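Local coordinates for DUF5037 domain-containing protein (Ruminococcus gnavus, PDB 4GL6), which is of unknown function, a single-chain member of the DUF5037 family built from two beta-sheets with helices packed around them, at residues Leu128-Asn133 and Met220-Asp225. Numbering follows the deposited sequence.
Sequences LCNQSN and MRYGSD
Tyr222 reaches from a type II beta turn, Arg221 to Ser224, into the bend that residues 130-133 make as the chain leaves helix 122-129. The turn follows strand 215-220, an outermost strand of the mixed four-stranded sheet, and is closed by the hydrogen bond from Ser224 N to Arg221 O (3.1 Å). The CB of Tyr222 points at the other segment, and with CG anti to the backbone N (chi1 -170°) the ring continues between Asn130 on one edge and Asn133 on the other. Along the first edge, CD1 lies near Asn130 OD1, and CE1 comes within 3.4 Å of that same oxygen. The amide of Asn130 stands nearly upright to the ring, the two planes 81° apart, while its ND2 is turned to a hydrogen bond with Gly172 O. On the other edge, CD2 and then CE2 face Asn133 OD1, which lies close to the ring plane, 3.5 Å from CE2. Ser132 O approaches CE2 obliquely, at 3.4 Å, and lies 3.6 Å from both CZ and OH of Tyr222. No hydrogen bond links the segments, and the ring is held between them by van der Waals contact. Outside the two segments, Tyr136 stacks on the Tyr222 ring, and Gln174 OE1 accepts a hydrogen bond from Tyr222 N. Replacing Tyr222 with an alanine removes the ring, and this would probably open a gap between Asn130 and Asn133 and leave Tyr136 without its stacking partner. At the far end of the side chain, the hydroxyl OH rests 3.5 Å from Asn130 CB, a methylene lying in the ring plane.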
ATOM      1  N   LEU A 128     -12.902   5.360  12.777  1.00 58.97           N
ATOM      2  CA  LEU A 128     -13.479   6.133  11.684  1.00 57.65           C
ATOM      3  C   LEU A 128     -14.124   5.217  10.634  1.00 55.80           C
ATOM      4  O   LEU A 128     -15.236   5.487  10.182  1.00 55.27           O
ATOM      5  CB  LEU A 128     -12.444   7.072  11.046  1.00 58.41           C
ATOM      6  CG  LEU A 128     -12.268   8.475  11.635  1.00 62.37           C
ATOM      7  CD1 LEU A 128     -12.161   8.550  13.165  1.00 77.32           C
ATOM      8  CD2 LEU A 128     -11.043   9.073  10.961  1.00 63.19           C
ATOM      9  N   CYS A 129     -13.448   4.122  10.293  1.00 53.02           N
ATOM     10  CA  CYS A 129     -13.957   3.191   9.271  1.00 53.90           C
ATOM     11  C   CYS A 129     -15.193   2.413   9.685  1.00 54.43           C
ATOM     12  O   CYS A 129     -16.109   2.278   8.880  1.00 54.21           O
ATOM     13  CB  CYS A 129     -12.874   2.203   8.813  1.00 52.30           C
ATOM     14  SG  CYS A 129     -11.503   2.979   7.931  1.00 50.51           S
ATOM     15  N   ASN A 130     -15.222   1.949  10.934  1.00 52.38           N
ATOM     16  CA  ASN A 130     -16.290   1.081  11.429  1.00 52.69           C
ATOM     17  C   ASN A 130     -17.474   1.826  12.078  1.00 55.45           C
ATOM     18  O   ASN A 130     -17.631   1.792  13.300  1.00 61.31           O
ATOM     19  CB  ASN A 130     -15.672   0.053  12.408  1.00 52.78           C
ATOM     20  CG  ASN A 130     -14.533  -0.757  11.794  1.00 54.13           C
ATOM     21  OD1 ASN A 130     -14.275  -0.713  10.569  1.00 52.02           O
ATOM     22  ND2 ASN A 130     -13.871  -1.542  12.640  1.00 51.79           N
ATOM     23  N   GLN A 131     -18.314   2.495  11.288  1.00 54.62           N
ATOM     24  CA  GLN A 131     -19.475   3.221  11.858  1.00 57.30           C
ATOM     25  C   GLN A 131     -20.672   2.320  12.217  1.00 57.89           C
ATOM     26  O   GLN A 131     -21.304   2.517  13.258  1.00 59.95           O
ATOM     27  CB  GLN A 131     -19.926   4.379  10.946  1.00 59.18           C
ATOM     28  CG  GLN A 131     -18.894   5.489  10.759  1.00 59.11           C
ATOM     29  CD  GLN A 131     -18.605   6.263  12.050  1.00 59.03           C
ATOM     30  OE1 GLN A 131     -17.461   6.323  12.507  1.00 60.00           O
ATOM     31  NE2 GLN A 131     -19.646   6.815  12.662  1.00 57.88           N
ATOM     32  N   SER A 132     -21.001   1.360  11.354  1.00 55.39           N
ATOM     33  CA  SER A 132     -22.148   0.446  11.582  1.00 55.73           C
ATOM     34  C   SER A 132     -22.111  -0.699  10.614  1.00 54.74           C
ATOM     35  O   SER A 132     -21.267  -0.696   9.713  1.00 52.95           O
ATOM     36  CB  SER A 132     -23.506   1.176  11.445  1.00 57.65           C
ATOM     37  OG  SER A 132     -23.732   1.677  10.141  1.00 55.60           O
ATOM     38  N   ASN A 133     -23.015  -1.674  10.771  1.00 56.51           N
ATOM     39  CA  ASN A 133     -23.072  -2.819   9.822  1.00 55.43           C
ATOM     40  C   ASN A 133     -23.456  -2.437   8.389  1.00 54.07           C
ATOM     41  O   ASN A 133     -23.254  -3.262   7.504  1.00 52.73           O
ATOM     42  CB  ASN A 133     -24.016  -3.926  10.295  1.00 56.63           C
ATOM     43  CG  ASN A 133     -23.627  -4.523  11.631  1.00 57.64           C
ATOM     44  OD1 ASN A 133     -22.456  -4.522  12.036  1.00 56.79           O
ATOM     45  ND2 ASN A 133     -24.613  -5.081  12.306  1.00 57.99           N
HETATM   46  N   MSE A 220     -11.799 -10.323   4.157  1.00 42.93           N
HETATM   47  CA  MSE A 220     -12.421 -10.610   5.465  1.00 43.87           C
HETATM   48  C   MSE A 220     -13.381  -9.446   5.573  1.00 45.50           C
HETATM   49  O   MSE A 220     -12.947  -8.286   5.653  1.00 42.33           O
HETATM   50  CB  MSE A 220     -11.443 -10.634   6.633  1.00 41.99           C
HETATM   51  CG  MSE A 220     -12.156 -10.872   7.966  1.00 44.31           C
HETATM   52 SE   MSE A 220     -10.987 -11.390   9.406  0.75 42.22          SE
HETATM   53  CE  MSE A 220     -10.436 -13.153   8.829  1.00 45.46           C
ATOM     54  N   ARG A 221     -14.671  -9.762   5.522  1.00 49.30           N
ATOM     55  CA  ARG A 221     -15.714  -8.746   5.521  1.00 50.28           C
ATOM     56  C   ARG A 221     -15.964  -8.201   6.889  1.00 52.87           C
ATOM     57  O   ARG A 221     -15.582  -8.798   7.889  1.00 57.90           O
ATOM     58  CB  ARG A 221     -17.019  -9.294   4.939  1.00 52.35           C
ATOM     59  CG  ARG A 221     -16.845  -9.670   3.495  1.00 53.56           C
ATOM     60  CD  ARG A 221     -18.120 -10.185   2.874  1.00 55.51           C
ATOM     61  NE  ARG A 221     -17.885 -10.453   1.466  1.00 52.73           N
ATOM     62  CZ  ARG A 221     -17.798  -9.527   0.509  1.00 55.92           C
ATOM     63  NH1 ARG A 221     -17.932  -8.214   0.773  1.00 62.40           N
ATOM     64  NH2 ARG A 221     -17.554  -9.915  -0.743  1.00 56.14           N
ATOM     65  N   TYR A 222     -16.636  -7.055   6.897  1.00 55.91           N
ATOM     66  CA  TYR A 222     -17.021  -6.358   8.094  1.00 54.79           C
ATOM     67  C   TYR A 222     -17.888  -7.273   8.945  1.00 59.21           C
ATOM     68  O   TYR A 222     -18.828  -7.895   8.425  1.00 59.34           O
ATOM     69  CB  TYR A 222     -17.772  -5.080   7.713  1.00 52.81           C
ATOM     70  CG  TYR A 222     -18.019  -4.174   8.856  1.00 53.00           C
ATOM     71  CD1 TYR A 222     -17.044  -3.251   9.257  1.00 54.41           C
ATOM     72  CD2 TYR A 222     -19.213  -4.237   9.568  1.00 54.84           C
ATOM     73  CE1 TYR A 222     -17.265  -2.410  10.329  1.00 54.00           C
ATOM     74  CE2 TYR A 222     -19.439  -3.393  10.641  1.00 56.22           C
ATOM     75  CZ  TYR A 222     -18.460  -2.488  11.020  1.00 55.23           C
ATOM     76  OH  TYR A 222     -18.690  -1.657  12.079  1.00 58.89           O
ATOM     77  N   GLY A 223     -17.530  -7.374  10.232  1.00 62.83           N
ATOM     78  CA  GLY A 223     -18.254  -8.217  11.181  1.00 63.31           C
ATOM     79  C   GLY A 223     -18.101  -9.719  10.984  1.00 62.61           C
ATOM     80  O   GLY A 223     -18.924 -10.483  11.471  1.00 66.83           O
ATOM     81  N   SER A 224     -17.060 -10.138  10.267  1.00 63.08           N
ATOM     82  CA  SER A 224     -16.763 -11.537   9.996  1.00 62.62           C
ATOM     83  C   SER A 224     -15.383 -11.857  10.579  1.00 60.17           C
ATOM     84  O   SER A 224     -14.465 -11.056  10.465  1.00 57.13           O
ATOM     85  CB  SER A 224     -16.769 -11.773   8.491  1.00 62.24           C
ATOM     86  OG  SER A 224     -16.551 -13.132   8.193  1.00 68.24           O
ATOM     87  N   ASP A 225     -15.250 -13.023  11.203  1.00 63.42           N
ATOM     88  CA  ASP A 225     -13.983 -13.464  11.795  1.00 68.94           C
ATOM     89  C   ASP A 225     -13.152 -14.358  10.880  1.00 65.63           C
ATOM     90  O   ASP A 225     -12.038 -14.723  11.244  1.00 68.83           O
ATOM     91  CB  ASP A 225     -14.257 -14.143  13.154  1.00 74.38           C
ATOM     92  CG  ASP A 225     -14.782 -13.155  14.211  1.00 83.02           C
ATOM     93  OD1 ASP A 225     -14.604 -11.919  14.075  1.00 84.38           O
ATOM     94  OD2 ASP A 225     -15.371 -13.619  15.204  1.00 97.15           O
TER